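PDB 5C1E: pectinesterase, which hydrolyses the methyl esters of pectin galacturonosyl units to release methanol, and is thought to contribute to maceration and soft-rotting of plant tissue. Local coordinates for residues A[5-8]-A[9-12]; A[110-113]-A[114-118]; A[211-214]-A[215-218]; A[281-284]-A[285-289]. One frame throughout, in Å; residues are numbered along the deposited sequence. Where two conformers were deposited one is given.

How the interactions relate
The four contacts are local turns and caps spread round a right-handed parallel beta-helix, and they follow one another along the chain. Interaction 1 leads into strand 11-13, at one edge of the ten-stranded sheet. Interactions 2 and 3 are loops that carry the chain from the eight-stranded to the seven-stranded sheet, with centres about 19 Å apart; of the four they are the closest pair. Interaction 4 is the short helix 283-287, packed on strand 198-201 of the ten-stranded sheet. Interactions 1 and 3 are the farthest apart, with centres about 43 Å apart, on opposite sides of the chain's centre. None touches another, so each shapes its own part of the solenoid.

Interaction 1: A[5-8]-A[9-12]; sequences SAPS and GCLT
A type II beta turn runs from Pro7 to Cys10 and reverses the N-terminal segment just ahead of the first strand of the beta-helix. Its closing bond goes from Cys10 N to Pro7 O, 3.1 Å long and nearly straight at 165°, with the donor tilted out of the carbonyl plane. Ser8 and Gly9 occupy the two corners. Gly9 has a positive phi of 82°, and a beta carbon at this position would run into Ser8 O, so the residue suits the corner. The sulfur of Cys10 turns back over the first arm of the turn: with SG beside its own backbone N and anti to the carbonyl carbon (chi1 -59°), it lies over one face of the proline ring, 3.9 Å from Pro7 CB, and nearer still to Pro7 O, at 3.5 Å. From there SG forms the disulfide to Cys37, so the turn is tied covalently to strand 36-40, the neighbour of strand 11-13 in the ten-stranded parallel sheet; backbone bonds from Leu11 to Cys37 and Tyr39 continue the link. The two arms also meet farther from the corner. Ala6 CB is 4.3 Å from Cys10 CB, and it presses on the methyl of Thr12, with CB to CG2 at 3.5 Å, tighter than usual for two carbons. The other branch of Thr12, OG1, is hydrogen-bonded to Thr18 N, which leaves CG2 as the branch that faces Ala6. Tyr39 packs against Ala6 and Pro7, while Tyr60 of strand 57-61 touches Pro7 and Cys10.

Interaction 2: A[110-113]-A[114-118]; sequences NGYG and EGAQA
The side-chain amide of Asn110 carries the methyl group of Ala118 over one face: Ala118 CB lies 3.5 Å from Asn110 ND2 and 3.6 Å from Asn110 OD1. The Tyr112 ring has the backbone carbon of Gly115 at its edge, near the ring plane, while Ala116 N and Ala118 CB approach it obliquely. Its CE2 corner does most of the touching, 3.9 Å from Ala116 CB; nearer the backbone, Tyr112 CB meets Ala118 CB at 3.5 Å. With CG of Asn110 anti to its backbone nitrogen (chi1 -172°), OD1 accepts from Tyr112 N at 3.0 Å in the plane of its carbonyl, an Asx turn. This turn starts the loop that joins strand 107-110 to strand 121-124. A water donates to both Tyr112 O and Glu114 O, bridging the bend at Gly113, where a beta carbon would collide with the preceding carbonyl oxygen. Asn110 ND2 in turn donates to Ile80 O and Val119 O. No direct hydrogen bond joins 110-113 to 114-118, and their side chains meet by van der Waals contact alone. The buried amide has both its oxygen and its nitrogen engaged, which fixes the rotation of the group and presents its flat face to Ala118.

Interaction 3: A[211-214]-A[215-218]; sequences VSLT and EEVY
Leu213 O accepts from Glu216 N at 2.9 Å, the single direct hydrogen bond between the two segments. The donor stands well above the carbonyl plane, 47° out of it. The side chain of Glu216 then folds back toward Leu213 and Thr214: CG lies anti to the carbonyl carbon (chi1 -58°) and the chain is extended beyond it, which carries the carboxylate back to Leu213, whose side chain it crosses at about a right angle. Its CG comes within 3.3 Å of Thr214 O, and OE1 rests against the methyl CD2 of Leu213 at 3.5 Å. The other carboxylate oxygen is held through water: one molecule donates to Glu216 OE2 at 3.1 Å and to Thr214 O at 2.8 Å. Together these residues form a type II beta turn from Leu213 to Glu216, on the loop that leads from strand 204-207 into strand 217-220, the last of the seven-stranded sheet of the beta-helix. Glu215 takes the third position with a positive phi of 58°, although it is not glycine, and its O accepts from Asn241 ND2. On the buried side, the other methyl of Leu213, CD1, lies 4.2 Å from Val217 CG2. Both of these side chains also pack on Ser178 of strand 175-178.

Interaction 4: A[281-284]-A[285-289]; sequences VDKT and TVLGE. With GOL (glycerol), chain K; SO4 (sulfate ion), chain C.
Asp282 holds CG between its backbone nitrogen and carbonyl carbon (chi1 64°), which swings the carboxylate forward over the start of the helix. There OD1 accepts from Thr285 N at 3.1 Å, met nearly head-on to its C-O bond. A water that accepts from Asp282 N is also hydrogen-bonded to Thr285 OG1, at 2.6 Å, a further, water-mediated link. Lys283 is bent at its last two torsions (chi3 -68°, chi4 -64°), and this brings NZ to a sulfate, probably from the crystallisation liquor, 2.7 Å from its O4. Trp170 and Trp291 both make cation-pi contacts with the ammonium group, and the sulfate has further bonds from Tyr150 OH and Trp170 NE1. Nearer the backbone, Lys283 CB touches Leu287 CD1 at 4.1 Å, one turn on. On the buried side Val281 CG2 meets Val286 CG2 at 3.9 Å, the two side chains crossing at about a right angle over Ala199 of strand 198-201. Leu287 N bonds to Lys283 O at 2.8 Å, and the last turn closes with Gly288 N on Thr284 O at 3.0 Å. Just past it, Glu289 O accepts from O2 of a glycerol, probably of the same origin, at 3.1 Å. Gly288 leaves the helix with positive phi. The whole is a short helix, capped at its N-terminus by Asp282, packed on the outside of the parallel beta-helix.

Interaction 1: A[5-8]-A[9-12]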
loop_
_atom_site.group_PDB
_atom_site.type_symbol
_atom_site.label_atom_id
_atom_site.label_comp_id
_atom_site.label_asym_id
_atom_site.label_seq_id
_atom_site.Cartn_x
_atom_site.Cartn_y
_atom_site.Cartn_z
ATOM N N SER A 5 15.036 -18.348 -8.312
ATOM C CA SER A 5 16.339 -18.329 -7.669
ATOM C C SER A 5 16.796 -16.887 -7.601
ATOM O O SER A 5 16.160 -15.991 -8.184
ATOM C CB SER A 5 17.343 -19.183 -8.429
ATOM O OG SER A 5 17.594 -18.624 -9.695
ATOM N N ALA A 6 17.880 -16.650 -6.873
ATOM C CA ALA A 6 18.303 -15.277 -6.604
ATOM C C ALA A 6 18.727 -14.558 -7.872
ATOM O O ALA A 6 19.536 -15.067 -8.628
ATOM C CB ALA A 6 19.437 -15.259 -5.595
ATOM N N PRO A 7 18.163 -13.370 -8.125
ATOM C CA PRO A 7 18.749 -12.594 -9.198
ATOM C C PRO A 7 20.222 -12.245 -8.933
ATOM O O PRO A 7 20.741 -12.422 -7.817
ATOM C CB PRO A 7 17.880 -11.339 -9.241
ATOM C CG PRO A 7 16.569 -11.761 -8.675
ATOM C CD PRO A 7 16.922 -12.773 -7.617
ATOM N N SER A 8 20.868 -11.749 -9.979
ATOM C CA SER A 8 22.288 -11.456 -9.961
ATOM C C SER A 8 22.667 -10.623 -8.741
ATOM O O SER A 8 22.113 -9.565 -8.515
ATOM C CB SER A 8 22.693 -10.685 -11.225
ATOM O OG SER A 8 24.105 -10.594 -11.288
ATOM N N GLY A 9 23.604 -11.132 -7.957
ATOM C CA GLY A 9 24.172 -10.395 -6.840
ATOM C C GLY A 9 23.375 -10.393 -5.555
ATOM O O GLY A 9 23.853 -9.860 -4.559
ATOM N N CYS A 10 22.177 -10.985 -5.540
ATOM C CA CYS A 10 21.327 -10.872 -4.354
ATOM C C CYS A 10 21.744 -11.834 -3.257
ATOM O O CYS A 10 22.213 -12.923 -3.538
ATOM C CB CYS A 10 19.838 -11.081 -4.677
ATOM S SG CYS A 10 19.168 -9.914 -5.880
ATOM N N LEU A 11 21.550 -11.409 -2.014
ATOM C CA LEU A 11 21.669 -12.282 -0.847
ATOM C C LEU A 11 20.460 -13.231 -0.854
ATOM O O LEU A 11 19.391 -12.859 -1.340
ATOM C CB LEU A 11 21.658 -11.467 0.444
ATOM C CG LEU A 11 22.873 -10.614 0.836
ATOM C CD1 LEU A 11 23.212 -9.579 -0.209
ATOM C CD2 LEU A 11 22.621 -9.939 2.174
ATOM N N THR A 12 20.619 -14.436 -0.312
ATOM C CA THR A 12 19.522 -15.412 -0.341
ATOM C C THR A 12 19.018 -15.742 1.051
ATOM O O THR A 12 19.810 -16.027 1.938
ATOM C CB THR A 12 19.927 -16.728 -0.980
ATOM O OG1 THR A 12 21.073 -17.254 -0.297
ATOM C CG2 THR A 12 20.242 -16.537 -2.467
#

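Interaction 2: A[110-113]-A[114-118]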
loop_
_atom_site.group_PDB
_atom_site.type_symbol
_atom_site.label_atom_id
_atom_site.label_comp_id
_atom_site.label_asym_id
_atom_site.label_seq_id
_atom_site.Cartn_x
_atom_site.Cartn_y
_atom_site.Cartn_z
ATOM N N ASN A 110 -0.347 -8.106 9.154
ATOM C CA ASN A 110 -0.462 -8.002 10.611
ATOM C C ASN A 110 -1.662 -8.872 10.993
ATOM O O ASN A 110 -2.756 -8.646 10.500
ATOM C CB ASN A 110 -0.629 -6.544 11.053
ATOM C CG ASN A 110 -0.550 -6.376 12.575
ATOM O OD1 ASN A 110 -1.112 -7.161 13.320
ATOM N ND2 ASN A 110 0.151 -5.349 13.033
ATOM N N GLY A 111 -1.445 -9.876 11.848
ATOM C CA GLY A 111 -2.496 -10.820 12.206
ATOM C C GLY A 111 -3.424 -10.403 13.340
ATOM O O GLY A 111 -4.219 -11.214 13.795
ATOM N N TYR A 112 -3.376 -9.140 13.769
ATOM C CA TYR A 112 -4.179 -8.709 14.908
ATOM C C TYR A 112 -5.666 -8.908 14.673
ATOM O O TYR A 112 -6.374 -9.412 15.548
ATOM C CB TYR A 112 -3.910 -7.247 15.297
ATOM C CG TYR A 112 -4.584 -6.884 16.608
ATOM C CD1 TYR A 112 -3.998 -7.209 17.823
ATOM C CD2 TYR A 112 -5.828 -6.260 16.630
ATOM C CE1 TYR A 112 -4.634 -6.912 19.031
ATOM C CE2 TYR A 112 -6.471 -5.956 17.839
ATOM C CZ TYR A 112 -5.866 -6.289 19.033
ATOM O OH TYR A 112 -6.476 -5.986 20.243
ATOM N N GLY A 113 -6.149 -8.476 13.518
ATOM C CA GLY A 113 -7.572 -8.574 13.217
ATOM C C GLY A 113 -8.329 -7.322 13.632
ATOM O O GLY A 113 -7.727 -6.288 13.916
ATOM N N GLU A 114 -9.656 -7.400 13.642
ATOM C CA GLU A 114 -10.469 -6.239 14.012
ATOM C C GLU A 114 -10.363 -5.953 15.505
ATOM O O GLU A 114 -10.242 -6.877 16.318
ATOM C CB GLU A 114 -11.951 -6.434 13.664
ATOM C CG GLU A 114 -12.809 -5.214 14.035
ATOM C CD GLU A 114 -14.247 -5.304 13.557
ATOM O OE1 GLU A 114 -14.873 -4.232 13.378
ATOM O OE2 GLU A 114 -14.754 -6.440 13.373
ATOM N N GLY A 115 -10.420 -4.665 15.844
ATOM C CA GLY A 115 -10.557 -4.219 17.217
ATOM C C GLY A 115 -9.628 -3.083 17.614
ATOM O O GLY A 115 -9.879 -2.415 18.608
ATOM N N ALA A 116 -8.554 -2.891 16.852
ATOM C CA ALA A 116 -7.596 -1.813 17.076
ATOM C C ALA A 116 -6.724 -1.647 15.846
ATOM O O ALA A 116 -6.669 -2.531 15.005
ATOM C CB ALA A 116 -6.710 -2.102 18.286
ATOM N N GLN A 117 -6.028 -0.518 15.778
ATOM C CA GLN A 117 -5.138 -0.237 14.678
ATOM C C GLN A 117 -3.984 -1.225 14.722
ATOM O O GLN A 117 -3.447 -1.475 15.779
ATOM C CB GLN A 117 -4.582 1.183 14.775
ATOM C CG GLN A 117 -5.660 2.250 14.822
ATOM C CD GLN A 117 -6.004 2.656 16.241
ATOM O OE1 GLN A 117 -6.136 1.813 17.147
ATOM N NE2 GLN A 117 -6.180 3.950 16.441
ATOM N N ALA A 118 -3.630 -1.788 13.572
ATOM C CA ALA A 118 -2.545 -2.749 13.495
ATOM C C ALA A 118 -1.959 -2.727 12.093
ATOM O O ALA A 118 -2.534 -3.268 11.159
ATOM C CB ALA A 118 -3.027 -4.142 13.864
HETATM O O HOH W 1 -8.722 -9.281 17.198
HETATM O O HOH W 2 -6.675 -4.077 12.763
#

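Interaction 3: A[211-214]-A[215-218]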
loop_
_atom_site.group_PDB
_atom_site.type_symbol
_atom_site.label_atom_id
_atom_site.label_comp_id
_atom_site.label_asym_id
_atom_site.label_seq_id
_atom_site.Cartn_x
_atom_site.Cartn_y
_atom_site.Cartn_z
ATOM N N VAL A 211 -17.630 -12.071 2.382
ATOM C CA VAL A 211 -18.110 -10.949 3.183
ATOM C C VAL A 211 -19.091 -10.116 2.352
ATOM O O VAL A 211 -18.824 -9.773 1.188
ATOM C CB VAL A 211 -16.943 -10.103 3.750
ATOM C CG1 VAL A 211 -16.343 -9.186 2.702
ATOM C CG2 VAL A 211 -17.406 -9.297 4.951
ATOM N N SER A 212 -20.245 -9.823 2.952
ATOM C CA SER A 212 -21.303 -9.033 2.311
ATOM C C SER A 212 -21.266 -7.599 2.853
ATOM O O SER A 212 -21.535 -7.360 4.039
ATOM C CB SER A 212 -22.678 -9.651 2.582
ATOM O OG SER A 212 -22.867 -9.841 3.977
ATOM N N LEU A 213 -20.959 -6.662 1.963
ATOM C CA LEU A 213 -20.698 -5.275 2.327
ATOM C C LEU A 213 -21.384 -4.301 1.370
ATOM O O LEU A 213 -20.901 -3.192 1.172
ATOM C CB LEU A 213 -19.194 -5.025 2.293
ATOM C CG LEU A 213 -18.352 -5.813 3.297
ATOM C CD1 LEU A 213 -16.878 -5.551 3.057
ATOM C CD2 LEU A 213 -18.735 -5.452 4.725
ATOM N N THR A 214 -22.503 -4.712 0.771
ATOM C CA THR A 214 -23.177 -3.847 -0.191
ATOM C C THR A 214 -23.458 -2.488 0.441
ATOM O O THR A 214 -24.071 -2.409 1.489
ATOM C CB THR A 214 -24.474 -4.489 -0.711
ATOM O OG1 THR A 214 -24.137 -5.727 -1.345
ATOM C CG2 THR A 214 -25.181 -3.572 -1.728
ATOM N N GLU A 215 -22.979 -1.430 -0.207
ATOM C CA GLU A 215 -23.165 -0.041 0.247
ATOM C C GLU A 215 -22.630 0.268 1.652
ATOM O O GLU A 215 -23.036 1.252 2.259
ATOM C CB GLU A 215 -24.644 0.373 0.119
ATOM C CG GLU A 215 -25.109 0.320 -1.327
ATOM C CD GLU A 215 -26.462 0.951 -1.587
ATOM O OE1 GLU A 215 -27.127 1.401 -0.640
ATOM O OE2 GLU A 215 -26.845 1.016 -2.763
ATOM N N GLU A 216 -21.679 -0.532 2.151
ATOM C CA GLU A 216 -21.121 -0.304 3.486
ATOM C C GLU A 216 -19.690 0.226 3.476
ATOM O O GLU A 216 -19.065 0.351 4.536
ATOM C CB GLU A 216 -21.163 -1.594 4.300
ATOM C CG GLU A 216 -22.560 -2.154 4.453
ATOM C CD GLU A 216 -22.650 -3.296 5.444
ATOM O OE1 GLU A 216 -21.614 -3.840 5.867
ATOM O OE2 GLU A 216 -23.794 -3.633 5.797
ATOM N N VAL A 217 -19.151 0.501 2.295
ATOM C CA VAL A 217 -17.755 0.920 2.184
ATOM C C VAL A 217 -17.716 2.327 1.595
ATOM O O VAL A 217 -18.480 2.660 0.680
ATOM C CB VAL A 217 -16.911 -0.094 1.364
ATOM C CG1 VAL A 217 -15.480 0.379 1.174
ATOM C CG2 VAL A 217 -16.890 -1.448 2.060
ATOM N N TYR A 218 -16.825 3.148 2.125
ATOM C CA TYR A 218 -16.602 4.486 1.599
ATOM C C TYR A 218 -15.241 4.585 0.940
ATOM O O TYR A 218 -14.286 3.913 1.331
ATOM C CB TYR A 218 -16.711 5.518 2.727
ATOM C CG TYR A 218 -18.103 5.594 3.331
ATOM C CD1 TYR A 218 -19.075 6.411 2.781
ATOM C CD2 TYR A 218 -18.429 4.843 4.448
ATOM C CE1 TYR A 218 -20.354 6.482 3.332
ATOM C CE2 TYR A 218 -19.696 4.900 5.009
ATOM C CZ TYR A 218 -20.653 5.724 4.451
ATOM O OH TYR A 218 -21.905 5.773 5.016
HETATM O O HOH W 3 -25.260 -4.356 3.165
#

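Interaction 4: A[281-284]-A[285-289]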
loop_
_atom_site.group_PDB
_atom_site.type_symbol
_atom_site.label_atom_id
_atom_site.label_comp_id
_atom_site.label_asym_id
_atom_site.label_seq_id
_atom_site.Cartn_x
_atom_site.Cartn_y
_atom_site.Cartn_z
ATOM N N VAL A 281 -5.612 12.534 -13.342
ATOM C CA VAL A 281 -4.281 13.041 -12.991
ATOM C C VAL A 281 -3.207 12.072 -13.463
ATOM O O VAL A 281 -3.477 10.890 -13.639
ATOM C CB VAL A 281 -4.115 13.342 -11.481
ATOM C CG1 VAL A 281 -5.248 14.224 -11.005
ATOM C CG2 VAL A 281 -4.035 12.070 -10.651
ATOM N N ASP A 282 -1.992 12.572 -13.669
ATOM C CA ASP A 282 -0.897 11.706 -14.109
ATOM C C ASP A 282 0.162 11.558 -13.029
ATOM O O ASP A 282 0.108 12.214 -11.996
ATOM C CB ASP A 282 -0.297 12.179 -15.460
ATOM C CG ASP A 282 0.359 13.564 -15.399
ATOM O OD1 ASP A 282 0.619 14.127 -14.310
ATOM O OD2 ASP A 282 0.640 14.089 -16.499
ATOM N N LYS A 283 1.133 10.686 -13.273
ATOM C CA LYS A 283 2.144 10.407 -12.273
ATOM C C LYS A 283 3.092 11.568 -12.044
ATOM O O LYS A 283 3.720 11.648 -10.997
ATOM C CB LYS A 283 2.927 9.140 -12.625
ATOM C CG LYS A 283 2.083 7.889 -12.468
ATOM C CD LYS A 283 2.877 6.592 -12.595
ATOM C CE LYS A 283 3.392 6.360 -13.991
ATOM N NZ LYS A 283 2.274 6.174 -14.955
ATOM N N THR A 284 3.219 12.467 -13.008
ATOM C CA THR A 284 4.061 13.630 -12.776
ATOM C C THR A 284 3.449 14.495 -11.660
ATOM O O THR A 284 4.164 14.998 -10.799
ATOM C CB THR A 284 4.295 14.426 -14.067
ATOM O OG1 THR A 284 5.090 13.626 -14.951
ATOM C CG2 THR A 284 5.009 15.742 -13.775
ATOM N N THR A 285 2.131 14.647 -11.687
ATOM C CA THR A 285 1.428 15.393 -10.661
ATOM C C THR A 285 1.615 14.737 -9.292
ATOM O O THR A 285 1.882 15.417 -8.316
ATOM C CB THR A 285 -0.066 15.490 -11.009
ATOM O OG1 THR A 285 -0.227 16.391 -12.117
ATOM C CG2 THR A 285 -0.878 15.982 -9.844
ATOM N N VAL A 286 1.493 13.421 -9.224
ATOM C CA VAL A 286 1.465 12.716 -7.925
ATOM C C VAL A 286 2.868 12.434 -7.388
ATOM O O VAL A 286 3.128 12.552 -6.182
ATOM C CB VAL A 286 0.649 11.400 -8.041
ATOM C CG1 VAL A 286 0.615 10.633 -6.716
ATOM C CG2 VAL A 286 -0.752 11.686 -8.548
ATOM N N LEU A 287 3.782 12.066 -8.278
ATOM C CA LEU A 287 5.099 11.568 -7.890
ATOM C C LEU A 287 6.279 12.474 -8.261
ATOM O O LEU A 287 7.397 12.250 -7.803
ATOM C CB LEU A 287 5.326 10.201 -8.515
ATOM C CG LEU A 287 4.285 9.113 -8.233
ATOM C CD1 LEU A 287 4.633 7.894 -9.060
ATOM C CD2 LEU A 287 4.238 8.781 -6.752
ATOM N N GLY A 288 6.027 13.483 -9.082
ATOM C CA GLY A 288 7.082 14.371 -9.552
ATOM C C GLY A 288 7.554 13.989 -10.936
ATOM O O GLY A 288 7.364 12.860 -11.395
ATOM N N GLU A 289 8.188 14.948 -11.596
ATOM C CA GLU A 289 8.658 14.784 -12.971
ATOM C C GLU A 289 9.714 13.690 -13.138
ATOM O O GLU A 289 9.940 13.226 -14.248
ATOM C CB GLU A 289 9.253 16.104 -13.464
ATOM C CG GLU A 289 10.548 16.475 -12.744
ATOM C CD GLU A 289 11.081 17.848 -13.119
ATOM O OE1 GLU A 289 10.280 18.723 -13.529
ATOM O OE2 GLU A 289 12.317 18.039 -13.001
HETATM C C1 GOL K . 8.380 9.854 -17.758
HETATM O O1 GOL K . 8.658 8.503 -17.364
HETATM C C2 GOL K . 8.623 10.800 -16.587
HETATM O O2 GOL K . 10.034 10.921 -16.391
HETATM C C3 GOL K . 8.017 12.171 -16.875
HETATM O O3 GOL K . 8.117 13.022 -15.727
HETATM S S SO4 C . 0.765 2.952 -14.213
HETATM O O1 SO4 C . 0.507 2.037 -15.364
HETATM O O2 SO4 C . 0.015 2.447 -13.031
HETATM O O3 SO4 C . 2.214 3.050 -13.893
HETATM O O4 SO4 C . 0.309 4.312 -14.588
HETATM O O HOH W 4 -2.111 15.560 -13.722
#